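Local coordinates for protein putative cellulase CEL6 (Mycobacterium tuberculosis, PDB 1UP2) that probably hydrolyses internal beta-1,4-glucosidic bonds of cellulose as a family 6 endoglucanase, and is seen here with glucose and piperidine units bound in its active-site cleft, at residues Gln40-Asp45 with Ile260-Glu265; Ser190-Thr195 with Thr218-Ala223; Trp233-Gly238 with Glu265-Cys270. All coordinates share one frame; numbering follows the deposited sequence.

Interaction 1 (Gln40-Asp45 with Ile260-Glu265). With BGC (beta-D-glucopyranose), chain E; IFM (5-hydroxymethyl-3,4-dihydroxypiperidine), chain D; ACT (acetate ion), chain H.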
loop_
_atom_site.group_PDB
_atom_site.type_symbol
_atom_site.label_atom_id
_atom_site.label_comp_id
_atom_site.label_asym_id
_atom_site.label_seq_id
_atom_site.Cartn_x
_atom_site.Cartn_y
_atom_site.Cartn_z
ATOM N N GLN A 40 -10.185 0.514 -2.199
ATOM C CA GLN A 40 -8.989 0.365 -1.360
ATOM C C GLN A 40 -8.180 -0.878 -1.768
ATOM O O GLN A 40 -8.732 -1.889 -2.246
ATOM C CB GLN A 40 -9.393 0.184 0.111
ATOM C CG GLN A 40 -10.158 1.349 0.706
ATOM C CD GLN A 40 -11.012 0.976 1.902
ATOM O OE1 GLN A 40 -10.498 0.457 2.896
ATOM N NE2 GLN A 40 -12.302 1.322 1.839
ATOM N N SER A 41 -6.886 -0.860 -1.494
ATOM C CA SER A 41 -6.046 -1.979 -1.881
ATOM C C SER A 41 -6.306 -3.213 -1.035
ATOM O O SER A 41 -6.694 -3.140 0.138
ATOM C CB SER A 41 -4.561 -1.590 -1.881
ATOM O OG SER A 41 -4.048 -1.653 -0.566
ATOM N N TYR A 42 -6.069 -4.356 -1.656
ATOM C CA TYR A 42 -6.333 -5.676 -1.078
ATOM C C TYR A 42 -4.957 -6.271 -0.699
ATOM O O TYR A 42 -4.086 -6.441 -1.544
ATOM C CB TYR A 42 -7.054 -6.468 -2.163
ATOM C CG TYR A 42 -7.310 -7.918 -1.935
ATOM C CD1 TYR A 42 -8.277 -8.344 -1.070
ATOM C CD2 TYR A 42 -6.663 -8.867 -2.717
ATOM C CE1 TYR A 42 -8.545 -9.708 -0.929
ATOM C CE2 TYR A 42 -6.943 -10.204 -2.598
ATOM C CZ TYR A 42 -7.878 -10.616 -1.715
ATOM O OH TYR A 42 -8.118 -11.971 -1.614
ATOM N N TRP A 43 -4.744 -6.483 0.593
ATOM C CA TRP A 43 -3.426 -6.846 1.116
ATOM C C TRP A 43 -3.247 -8.370 1.173
ATOM O O TRP A 43 -4.105 -9.105 1.702
ATOM C CB TRP A 43 -3.216 -6.283 2.527
ATOM C CG TRP A 43 -3.077 -4.797 2.609
ATOM C CD1 TRP A 43 -4.017 -3.883 2.257
ATOM C CD2 TRP A 43 -1.968 -4.046 3.118
ATOM N NE1 TRP A 43 -3.560 -2.613 2.476
ATOM C CE2 TRP A 43 -2.319 -2.672 3.031
ATOM C CE3 TRP A 43 -0.726 -4.381 3.658
ATOM C CZ2 TRP A 43 -1.493 -1.657 3.445
ATOM C CZ3 TRP A 43 0.114 -3.350 4.077
ATOM C CH2 TRP A 43 -0.280 -2.004 3.983
ATOM N N LEU A 44 -2.111 -8.838 0.670
ATOM C CA LEU A 44 -1.753 -10.242 0.748
ATOM C C LEU A 44 -0.462 -10.411 1.537
ATOM O O LEU A 44 0.481 -9.656 1.370
ATOM C CB LEU A 44 -1.569 -10.809 -0.643
ATOM C CG LEU A 44 -2.835 -10.756 -1.538
ATOM C CD1 LEU A 44 -2.528 -11.165 -2.968
ATOM C CD2 LEU A 44 -3.901 -11.638 -0.994
ATOM N N ASP A 45 -0.427 -11.429 2.372
ATOM C CA ASP A 45 0.780 -11.736 3.115
ATOM C C ASP A 45 0.954 -13.232 3.258
ATOM O O ASP A 45 0.475 -13.982 2.413
ATOM C CB ASP A 45 0.765 -10.984 4.442
ATOM C CG ASP A 45 -0.341 -11.441 5.380
ATOM O OD1 ASP A 45 -1.132 -12.383 5.069
ATOM O OD2 ASP A 45 -0.475 -10.858 6.470
ATOM N N ILE A 260 -4.417 2.955 0.100
ATOM C CA ILE A 260 -3.629 1.738 0.155
ATOM C C ILE A 260 -3.886 1.078 1.502
ATOM O O ILE A 260 -4.447 -0.008 1.554
ATOM C CB ILE A 260 -2.140 2.047 -0.143
ATOM C CG1 ILE A 260 -2.005 2.592 -1.591
ATOM C CG2 ILE A 260 -1.293 0.788 0.001
ATOM C CD1 ILE A 260 -0.609 3.151 -1.983
ATOM N N LYS A 261 -3.517 1.743 2.593
ATOM C CA LYS A 261 -4.032 1.383 3.923
ATOM C C LYS A 261 -5.564 1.442 3.890
ATOM O O LYS A 261 -6.110 2.323 3.234
ATOM C CB LYS A 261 -3.499 2.371 4.975
ATOM C CG LYS A 261 -4.116 2.232 6.383
ATOM C CD LYS A 261 -3.602 0.952 7.094
ATOM C CE LYS A 261 -4.313 0.718 8.434
ATOM N NZ LYS A 261 -4.034 -0.637 9.045
ATOM N N ARG A 262 -6.236 0.528 4.607
ATOM C CA ARG A 262 -7.708 0.531 4.723
ATOM C C ARG A 262 -8.200 1.268 5.982
ATOM O O ARG A 262 -7.942 0.809 7.106
ATOM C CB ARG A 262 -8.236 -0.907 4.714
ATOM C CG ARG A 262 -7.898 -1.680 3.442
ATOM C CD ARG A 262 -8.663 -3.016 3.241
ATOM N NE ARG A 262 -8.798 -3.350 1.822
ATOM C CZ ARG A 262 -9.492 -4.369 1.327
ATOM N NH1 ARG A 262 -10.117 -5.242 2.110
ATOM N NH2 ARG A 262 -9.509 -4.546 0.016
ATOM N N PRO A 263 -8.861 2.419 5.815
ATOM C CA PRO A 263 -9.349 3.207 6.963
ATOM C C PRO A 263 -10.190 2.359 7.911
ATOM O O PRO A 263 -11.072 1.643 7.445
ATOM C CB PRO A 263 -10.201 4.290 6.313
ATOM C CG PRO A 263 -9.514 4.540 5.021
ATOM C CD PRO A 263 -9.154 3.100 4.528
ATOM N N GLY A 264 -9.883 2.412 9.207
ATOM C CA GLY A 264 -10.565 1.583 10.185
ATOM C C GLY A 264 -9.739 0.410 10.676
ATOM O O GLY A 264 -9.951 -0.106 11.761
ATOM N N GLU A 265 -8.786 -0.035 9.868
ATOM C CA GLU A 265 -7.973 -1.148 10.267
ATOM C C GLU A 265 -6.873 -0.619 11.196
ATOM O O GLU A 265 -6.179 0.361 10.877
ATOM C CB GLU A 265 -7.500 -1.916 9.037
ATOM C CG GLU A 265 -8.710 -2.460 8.280
ATOM C CD GLU A 265 -8.409 -3.487 7.218
ATOM O OE1 GLU A 265 -7.218 -3.715 6.839
ATOM O OE2 GLU A 265 -9.422 -4.091 6.745
HETATM C C2 BGC E . -1.553 -4.960 8.658
HETATM C C3 BGC E . -2.308 -5.806 7.610
HETATM C C4 BGC E . -3.477 -5.058 6.957
HETATM C C5 BGC E . -3.036 -3.627 6.530
HETATM C C6 BGC E . -4.127 -2.714 5.936
HETATM C C1 BGC E . -1.285 -3.551 8.138
HETATM O O2 BGC E . -0.360 -5.586 9.139
HETATM O O3 BGC E . -2.741 -7.032 8.172
HETATM O O4 BGC E . -3.904 -5.845 5.860
HETATM O O5 BGC E . -2.471 -2.960 7.646
HETATM O O6 BGC E . -5.037 -2.293 6.944
HETATM O O4 IFM D . -0.800 -2.768 9.210
HETATM C C4 IFM D . -0.060 -1.622 8.759
HETATM C C3 IFM D . -0.244 -0.595 9.846
HETATM O O3 IFM D . -1.527 0.019 9.705
HETATM C C2 IFM D . 0.893 0.417 9.867
HETATM N N IFM D . 2.197 -0.200 10.138
HETATM C C1 IFM D . 2.363 -1.578 9.687
HETATM C C5 IFM D . 1.426 -1.989 8.532
HETATM C C6 IFM D . 1.933 -1.492 7.188
HETATM O O6 IFM D . 1.668 -0.129 6.965
HETATM C C ACT H . -11.366 -9.040 1.532
HETATM O O ACT H . -10.934 -8.167 2.280
HETATM O OXT ACT H . -11.746 -8.810 0.369
HETATM C CH3 ACT H . -11.470 -10.464 2.038
HETATM O O HOH W 1 -11.592 0.084 5.242
#
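Ser41 and Ile260 come nearest in the backbone, their CA atoms 4.9 Å apart, and the end-to-end directions of Gln40-Trp43 and Ile260-Pro263 differ by 107°, so the segments meet crosswise. The carbonyl of Ile260 gathers two side-chain donors: Ser41 OG lies 2.7 Å from Ile260 O, and the indole NE1 of Trp43 reaches the same oxygen at 2.9 Å with an N-H...O angle of 160°. Both come from one face of the carbonyl plane, and the oxygen sits at the indole edge, close to the ring plane. This bond helps set the rotation of the indole, whose one face carries the chain E glucose; its C5 stands 3.5 Å above the ring plane, over the centre, a CH-pi type of sugar stacking. Strands 42-44 and 254-258 are the outermost of the parallel sheet, and the contact spans the seam between them in the distorted barrel of glycoside hydrolase family 6. Arg262 runs extended from CG to NE beside Gln40 and Ser41 and gives Ser41 O a weak bond from NE, while NH2 makes a salt bridge with Asp13. The Gln40 side chain crosses that of Arg262, OE1 packed 3.2 Å from Arg262 CB; a water joins OE1 to Pro263 O, and NE2 donates to Thr38 O. Lys261 bends at chi2 (72°), which carries NZ into the cleft, where it donates to O5 and O6 of the chain E glucose and, at 2.7 Å, to O3 of the chain D piperidine. Glu265 OE1 takes a hydrogen bond from that glucose O6, 2.6 Å away.

Interaction 2 (Ser190-Thr195 with Thr218-Ala223). With IFM (5-hydroxymethyl-3,4-dihydroxypiperidine), chain D; BGC (beta-D-glucopyranose), chain C.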
loop_
_atom_site.group_PDB
_atom_site.type_symbol
_atom_site.label_atom_id
_atom_site.label_comp_id
_atom_site.label_asym_id
_atom_site.label_seq_id
_atom_site.Cartn_x
_atom_site.Cartn_y
_atom_site.Cartn_z
ATOM N N SER A 190 -0.073 3.969 4.853
ATOM C CA SER A 190 -0.482 3.872 6.239
ATOM C C SER A 190 0.011 5.052 7.059
ATOM O O SER A 190 0.017 4.986 8.277
ATOM C CB SER A 190 -0.006 2.565 6.900
ATOM O OG SER A 190 -0.281 1.404 6.125
ATOM N N ASN A 191 0.418 6.126 6.407
ATOM C CA ASN A 191 0.767 7.337 7.123
ATOM C C ASN A 191 -0.228 8.480 6.838
ATOM O O ASN A 191 -1.307 8.241 6.293
ATOM C CB ASN A 191 2.246 7.680 6.947
ATOM C CG ASN A 191 2.866 8.276 8.216
ATOM O OD1 ASN A 191 2.452 9.362 8.676
ATOM N ND2 ASN A 191 3.844 7.576 8.800
ATOM N N PHE A 192 0.118 9.696 7.253
ATOM C CA PHE A 192 -0.825 10.784 7.400
ATOM C C PHE A 192 -0.323 12.115 6.870
ATOM O O PHE A 192 -0.975 13.121 7.090
ATOM C CB PHE A 192 -1.094 10.923 8.902
ATOM C CG PHE A 192 -1.521 9.637 9.549
ATOM C CD1 PHE A 192 -0.573 8.769 10.072
ATOM C CD2 PHE A 192 -2.851 9.307 9.669
ATOM C CE1 PHE A 192 -0.968 7.573 10.670
ATOM C CE2 PHE A 192 -3.233 8.108 10.265
ATOM C CZ PHE A 192 -2.276 7.250 10.763
ATOM N N TYR A 193 0.850 12.142 6.211
ATOM C CA TYR A 193 1.412 13.422 5.722
ATOM C C TYR A 193 0.568 14.003 4.587
ATOM O O TYR A 193 -0.042 13.248 3.842
ATOM C CB TYR A 193 2.883 13.269 5.333
ATOM C CG TYR A 193 3.720 12.872 6.519
ATOM C CD1 TYR A 193 4.013 13.797 7.501
ATOM C CD2 TYR A 193 4.153 11.553 6.693
ATOM C CE1 TYR A 193 4.743 13.452 8.615
ATOM C CE2 TYR A 193 4.891 11.201 7.828
ATOM C CZ TYR A 193 5.174 12.155 8.774
ATOM O OH TYR A 193 5.883 11.865 9.916
ATOM N N THR A 194 0.513 15.338 4.480
ATOM C CA THR A 194 -0.291 15.990 3.440
ATOM C C THR A 194 0.113 15.579 2.042
ATOM O O THR A 194 1.268 15.269 1.762
ATOM C CB THR A 194 -0.253 17.534 3.537
ATOM O OG1 THR A 194 1.089 17.998 3.272
ATOM C CG2 THR A 194 -0.591 17.990 4.940
ATOM N N THR A 195 -0.861 15.561 1.160
ATOM C CA THR A 195 -0.645 15.266 -0.232
ATOM C C THR A 195 0.401 16.214 -0.831
ATOM O O THR A 195 1.284 15.757 -1.563
ATOM C CB THR A 195 -1.985 15.347 -0.967
ATOM O OG1 THR A 195 -2.843 14.298 -0.507
ATOM C CG2 THR A 195 -1.859 15.107 -2.453
ATOM N N THR A 218 -3.638 8.447 0.264
ATOM C CA THR A 218 -4.457 9.511 0.853
ATOM C C THR A 218 -5.584 8.988 1.725
ATOM O O THR A 218 -6.532 9.730 2.064
ATOM C CB THR A 218 -5.050 10.409 -0.256
ATOM O OG1 THR A 218 -5.722 9.594 -1.246
ATOM C CG2 THR A 218 -3.940 11.149 -1.034
ATOM N N SER A 219 -5.486 7.739 2.154
ATOM C CA SER A 219 -6.522 7.150 2.996
ATOM C C SER A 219 -6.806 7.916 4.316
ATOM O O SER A 219 -7.941 8.016 4.734
ATOM C CB SER A 219 -6.181 5.696 3.304
ATOM O OG SER A 219 -4.922 5.594 3.924
ATOM N N ARG A 220 -5.772 8.469 4.945
ATOM C CA ARG A 220 -5.922 9.056 6.277
ATOM C C ARG A 220 -5.216 10.409 6.452
ATOM O O ARG A 220 -4.895 10.802 7.601
ATOM C CB ARG A 220 -5.411 8.053 7.320
ATOM C CG ARG A 220 -6.153 6.773 7.314
ATOM C CD ARG A 220 -5.819 5.810 8.447
ATOM N NE ARG A 220 -4.423 5.353 8.412
ATOM C CZ ARG A 220 -3.865 4.604 9.365
ATOM N NH1 ARG A 220 -4.590 4.196 10.402
ATOM N NH2 ARG A 220 -2.595 4.222 9.251
ATOM N N ASN A 221 -5.010 11.142 5.349
ATOM C CA ASN A 221 -4.163 12.338 5.380
ATOM C C ASN A 221 -4.901 13.649 5.178
ATOM O O ASN A 221 -4.258 14.686 4.921
ATOM C CB ASN A 221 -2.965 12.233 4.412
ATOM C CG ASN A 221 -3.340 12.518 2.971
ATOM O OD1 ASN A 221 -4.519 12.427 2.605
ATOM N ND2 ASN A 221 -2.342 12.881 2.144
ATOM N N GLY A 222 -6.228 13.601 5.304
ATOM C CA GLY A 222 -7.071 14.784 5.151
ATOM C C GLY A 222 -6.804 15.922 6.112
ATOM O O GLY A 222 -7.072 17.105 5.779
ATOM N N ALA A 223 -6.306 15.576 7.302
ATOM C CA ALA A 223 -5.953 16.563 8.324
ATOM C C ALA A 223 -4.445 16.594 8.606
ATOM O O ALA A 223 -4.010 17.148 9.614
ATOM C CB ALA A 223 -6.753 16.286 9.615
HETATM O O4 IFM D . -0.800 -2.768 9.210
HETATM C C4 IFM D . -0.060 -1.622 8.759
HETATM C C3 IFM D . -0.244 -0.595 9.846
HETATM O O3 IFM D . -1.527 0.019 9.705
HETATM C C2 IFM D . 0.893 0.417 9.867
HETATM N N IFM D . 2.197 -0.200 10.138
HETATM C C1 IFM D . 2.363 -1.578 9.687
HETATM C C5 IFM D . 1.426 -1.989 8.532
HETATM C C6 IFM D . 1.933 -1.492 7.188
HETATM O O6 IFM D . 1.668 -0.129 6.965
HETATM C C2 BGC C . 6.522 2.042 11.337
HETATM C C3 BGC C . 5.747 1.170 10.354
HETATM C C4 BGC C . 4.649 1.995 9.661
HETATM C C5 BGC C . 5.225 3.266 9.065
HETATM C C6 BGC C . 4.125 4.165 8.475
HETATM C C1 BGC C . 7.024 3.281 10.617
HETATM O O2 BGC C . 7.555 1.336 12.018
HETATM O O3 BGC C . 5.164 0.071 11.043
HETATM O O4 BGC C . 4.017 1.228 8.653
HETATM O O5 BGC C . 5.918 4.001 10.071
HETATM O O6 BGC C . 4.759 5.257 7.843
HETATM O O HOH W 2 -2.979 5.934 6.036
HETATM O O HOH W 3 -2.962 8.831 4.094
#
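Ser190 O accepts from Arg220 NH2 at 2.9 Å, the donor standing above the carbonyl plane with a bent N-H...O angle of 130°. The serine's own hydroxyl turns to the ligand, OG lying 2.6 Å from O6 of the chain D piperidine. At Asn191 the backbone O receives two waters: one is also held by Arg220 NE and Ser219 OG, the other by Arg220 N, so the segments are bridged through solvent as well. The Asn191 amide faces the cleft instead, ND2 donating almost straight to O6 of the chain C glucose. Both segments are loops that follow neighbouring parallel strands, 184-187 and 213-217, of the family 6 barrel, in which such loops build the substrate cleft. Next comes Phe192, whose CZ corner sits over the centre of the Arg220 guanidinium, 3.3 Å above its plane, with the two planes 36° apart. That cover, the bond to Ser190 O and a salt bridge from NH2 to Asp267 together fix the arginine head. Tyr193 O accepts from Asn221 ND2 at 2.9 Å; the Asn221 amide is brought there by a chi1 of 79°, CG sitting between its backbone N and carbonyl carbon. Thr194 N-caps helix 195-208 through OG1, which bonds to Glu197 N. Asn221 ND2 donates also to Thr195 OG1, at 3.0 Å, and that hydroxyl packs 3.4 Å from Thr218 CG2.

Interaction 3 (Trp233-Gly238 with Glu265-Cys270). With IFM (5-hydroxymethyl-3,4-dihydroxypiperidine), chain D; BGC (beta-D-glucopyranose), chain C; IFM (5-hydroxymethyl-3,4-dihydroxypiperidine), chain B; BGC (beta-D-glucopyranose), chain E.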
loop_
_atom_site.group_PDB
_atom_site.type_symbol
_atom_site.label_atom_id
_atom_site.label_comp_id
_atom_site.label_asym_id
_atom_site.label_seq_id
_atom_site.Cartn_x
_atom_site.Cartn_y
_atom_site.Cartn_z
ATOM N N TRP A 233 2.369 7.714 14.197
ATOM C CA TRP A 233 1.764 6.962 13.092
ATOM C C TRP A 233 0.919 5.763 13.608
ATOM O O TRP A 233 0.291 5.061 12.822
ATOM C CB TRP A 233 2.874 6.482 12.127
ATOM C CG TRP A 233 4.024 5.881 12.881
ATOM C CD1 TRP A 233 5.156 6.534 13.298
ATOM C CD2 TRP A 233 4.086 4.567 13.456
ATOM N NE1 TRP A 233 5.927 5.688 14.048
ATOM C CE2 TRP A 233 5.307 4.473 14.148
ATOM C CE3 TRP A 233 3.269 3.439 13.388
ATOM C CZ2 TRP A 233 5.711 3.318 14.820
ATOM C CZ3 TRP A 233 3.676 2.285 14.033
ATOM C CH2 TRP A 233 4.895 2.242 14.751
ATOM N N CYS A 234 0.925 5.515 14.923
ATOM C CA CYS A 234 0.335 4.285 15.483
ATOM C C CYS A 234 -1.048 4.584 16.091
ATOM O O CYS A 234 -1.137 5.040 17.221
ATOM C CB CYS A 234 1.291 3.639 16.499
ATOM S SG CYS A 234 1.169 1.820 16.620
ATOM N N ASN A 235 -2.107 4.336 15.320
ATOM C CA ASN A 235 -3.499 4.723 15.675
ATOM C C ASN A 235 -3.640 6.127 16.280
ATOM O O ASN A 235 -4.228 6.253 17.370
ATOM C CB ASN A 235 -4.108 3.730 16.654
ATOM C CG ASN A 235 -4.293 2.354 16.056
ATOM O OD1 ASN A 235 -4.581 2.226 14.869
ATOM N ND2 ASN A 235 -4.205 1.326 16.891
ATOM N N PRO A 236 -3.132 7.164 15.591
ATOM C CA PRO A 236 -3.278 8.525 16.078
ATOM C C PRO A 236 -4.764 8.944 16.066
ATOM O O PRO A 236 -5.591 8.487 15.241
ATOM C CB PRO A 236 -2.462 9.363 15.065
ATOM C CG PRO A 236 -2.484 8.541 13.810
ATOM C CD PRO A 236 -2.401 7.123 14.310
ATOM N N SER A 237 -5.122 9.786 17.016
ATOM C CA SER A 237 -6.468 10.363 17.013
ATOM C C SER A 237 -6.475 11.653 16.182
ATOM O O SER A 237 -5.440 12.149 15.783
ATOM C CB SER A 237 -6.952 10.573 18.442
ATOM O OG SER A 237 -6.148 11.505 19.105
ATOM N N GLY A 238 -7.659 12.182 15.899
ATOM C CA GLY A 238 -7.773 13.450 15.196
ATOM C C GLY A 238 -7.462 13.427 13.696
ATOM O O GLY A 238 -7.379 14.481 13.067
ATOM N N GLU A 265 -8.786 -0.035 9.868
ATOM C CA GLU A 265 -7.973 -1.148 10.267
ATOM C C GLU A 265 -6.873 -0.619 11.196
ATOM O O GLU A 265 -6.179 0.361 10.877
ATOM C CB GLU A 265 -7.500 -1.916 9.037
ATOM C CG GLU A 265 -8.710 -2.460 8.280
ATOM C CD GLU A 265 -8.409 -3.487 7.218
ATOM O OE1 GLU A 265 -7.218 -3.715 6.839
ATOM O OE2 GLU A 265 -9.422 -4.091 6.745
ATOM N N SER A 266 -6.790 -1.221 12.386
ATOM C CA SER A 266 -5.820 -0.833 13.393
ATOM C C SER A 266 -4.386 -0.893 12.862
ATOM O O SER A 266 -4.054 -1.738 12.054
ATOM C CB SER A 266 -5.906 -1.778 14.593
ATOM O OG SER A 266 -5.058 -1.330 15.653
ATOM N N ASP A 267 -3.548 -0.010 13.385
ATOM C CA ASP A 267 -2.122 -0.014 13.123
ATOM C C ASP A 267 -1.337 -0.929 14.046
ATOM O O ASP A 267 -0.177 -1.202 13.784
ATOM C CB ASP A 267 -1.549 1.400 13.266
ATOM C CG ASP A 267 -2.160 2.378 12.286
ATOM O OD1 ASP A 267 -2.196 2.074 11.071
ATOM O OD2 ASP A 267 -2.629 3.475 12.652
ATOM N N GLY A 268 -1.971 -1.365 15.126
ATOM C CA GLY A 268 -1.361 -2.316 16.062
ATOM C C GLY A 268 -1.806 -2.071 17.486
ATOM O O GLY A 268 -2.676 -1.233 17.756
ATOM N N THR A 269 -1.166 -2.761 18.422
ATOM C CA THR A 269 -1.470 -2.528 19.805
ATOM C C THR A 269 -1.053 -1.132 20.271
ATOM O O THR A 269 -1.717 -0.520 21.137
ATOM C CB THR A 269 -0.857 -3.630 20.716
ATOM O OG1 THR A 269 0.532 -3.782 20.457
ATOM C CG2 THR A 269 -1.486 -4.973 20.439
ATOM N N CYS A 270 0.047 -0.646 19.698
ATOM C CA CYS A 270 0.441 0.771 19.782
ATOM C C CYS A 270 0.748 1.246 21.226
ATOM O O CYS A 270 0.696 2.439 21.527
ATOM C CB CYS A 270 -0.605 1.683 19.097
ATOM S SG CYS A 270 -0.697 1.413 17.329
HETATM O O4 IFM D . -0.800 -2.768 9.210
HETATM C C4 IFM D . -0.060 -1.622 8.759
HETATM C C3 IFM D . -0.244 -0.595 9.846
HETATM O O3 IFM D . -1.527 0.019 9.705
HETATM C C2 IFM D . 0.893 0.417 9.867
HETATM N N IFM D . 2.197 -0.200 10.138
HETATM C C1 IFM D . 2.363 -1.578 9.687
HETATM C C5 IFM D . 1.426 -1.989 8.532
HETATM C C6 IFM D . 1.933 -1.492 7.188
HETATM O O6 IFM D . 1.668 -0.129 6.965
HETATM C C2 BGC C . 6.522 2.042 11.337
HETATM C C3 BGC C . 5.747 1.170 10.354
HETATM C C4 BGC C . 4.649 1.995 9.661
HETATM C C5 BGC C . 5.225 3.266 9.065
HETATM C C6 BGC C . 4.125 4.165 8.475
HETATM C C1 BGC C . 7.024 3.281 10.617
HETATM O O2 BGC C . 7.555 1.336 12.018
HETATM O O3 BGC C . 5.164 0.071 11.043
HETATM O O4 BGC C . 4.017 1.228 8.653
HETATM O O5 BGC C . 5.918 4.001 10.071
HETATM O O6 BGC C . 4.759 5.257 7.843
HETATM O O4 IFM B . 7.738 4.082 11.554
HETATM C C4 IFM B . 8.666 5.015 10.984
HETATM C C3 IFM B . 8.012 6.386 10.889
HETATM O O3 IFM B . 6.976 6.354 9.900
HETATM C C2 IFM B . 9.022 7.480 10.522
HETATM N N IFM B . 10.233 7.422 11.337
HETATM C C1 IFM B . 10.887 6.114 11.407
HETATM C C5 IFM B . 9.899 5.053 11.882
HETATM C C6 IFM B . 10.502 3.636 11.872
HETATM O O6 IFM B . 11.738 3.636 12.571
HETATM C C2 BGC E . -1.553 -4.960 8.658
HETATM C C3 BGC E . -2.308 -5.806 7.610
HETATM C C4 BGC E . -3.477 -5.058 6.957
HETATM C C5 BGC E . -3.036 -3.627 6.530
HETATM C C6 BGC E . -4.127 -2.714 5.936
HETATM C C1 BGC E . -1.285 -3.551 8.138
HETATM O O2 BGC E . -0.360 -5.586 9.139
HETATM O O3 BGC E . -2.741 -7.032 8.172
HETATM O O4 BGC E . -3.904 -5.845 5.860
HETATM O O5 BGC E . -2.471 -2.960 7.646
HETATM O O6 BGC E . -5.037 -2.293 6.944
#
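The side chains of Asn235 and Asp267 lie alongside each other, running in opposite senses, their amide and carboxylate planes 29° apart, and each grips the other's backbone. Asp267 OD2 accepts from Asn235 N at 2.9 Å through the anti lone pair, the one turned away from OD1. In return Asn235 OD1 accepts from Asp267 N at 2.9 Å with a nearly straight angle of 170°, the donor tilted from the amide's carbonyl plane. The amide's other end is pinned too: ND2 donates to Ser266 OG, which lies close to the amide plane, and to Glu274 OE1. Ser266 OG in turn accepts from Gly268 N, closing an ST turn, and is hydrogen-bonded to Pro275 O. Beside this network a disulfide joins Cys234 and Cys270, SG to SG 2.0 Å, with a chi3 of -80°; it ties the loop after strand 213-217 covalently to the loop after strand 254-258. Immediately before Cys234, Trp233 presents one indole face to the sugars, with C2 of the chain C glucose 3.7 Å above its plane and O4 of the chain B piperidine over the same face. Cys234 CB covers the opposite face. Asp267 OD1 accepts from O3 of the chain D piperidine at 2.6 Å. The same OD1 makes a salt bridge with Arg220. With OD2 held by a backbone N-H and OD1 by a cation and a ligand hydroxyl, the carboxylate is fixed in rotation; the disulfide and the paired Asn235 bonds hold its loop in place, keeping OD1 on O3 of the bound piperidine.

The three contacts lie 13 to 14 Å apart between centres and surround one ligand-filled cleft, all touching the chain D piperidine. Interaction 2 is nested within the span closed by interaction 1, interaction 3 opens after interaction 2 has closed, and the segments of interactions 1 and 3 alternate along the chain, the two sharing Glu265. Their loops follow strands 184-187, 213-217 and 254-258, three neighbours in the parallel sheet, while interaction 1 brings strand 42-44, the opposite edge, against the chain just after 254-258. Direct links couple them: Phe192 CZ packs 3.3 Å from Pro236 CG, and Lys261 CD lies 3.5 Å from Ser190 OG. Regions distant in sequence thus line the bound sugars.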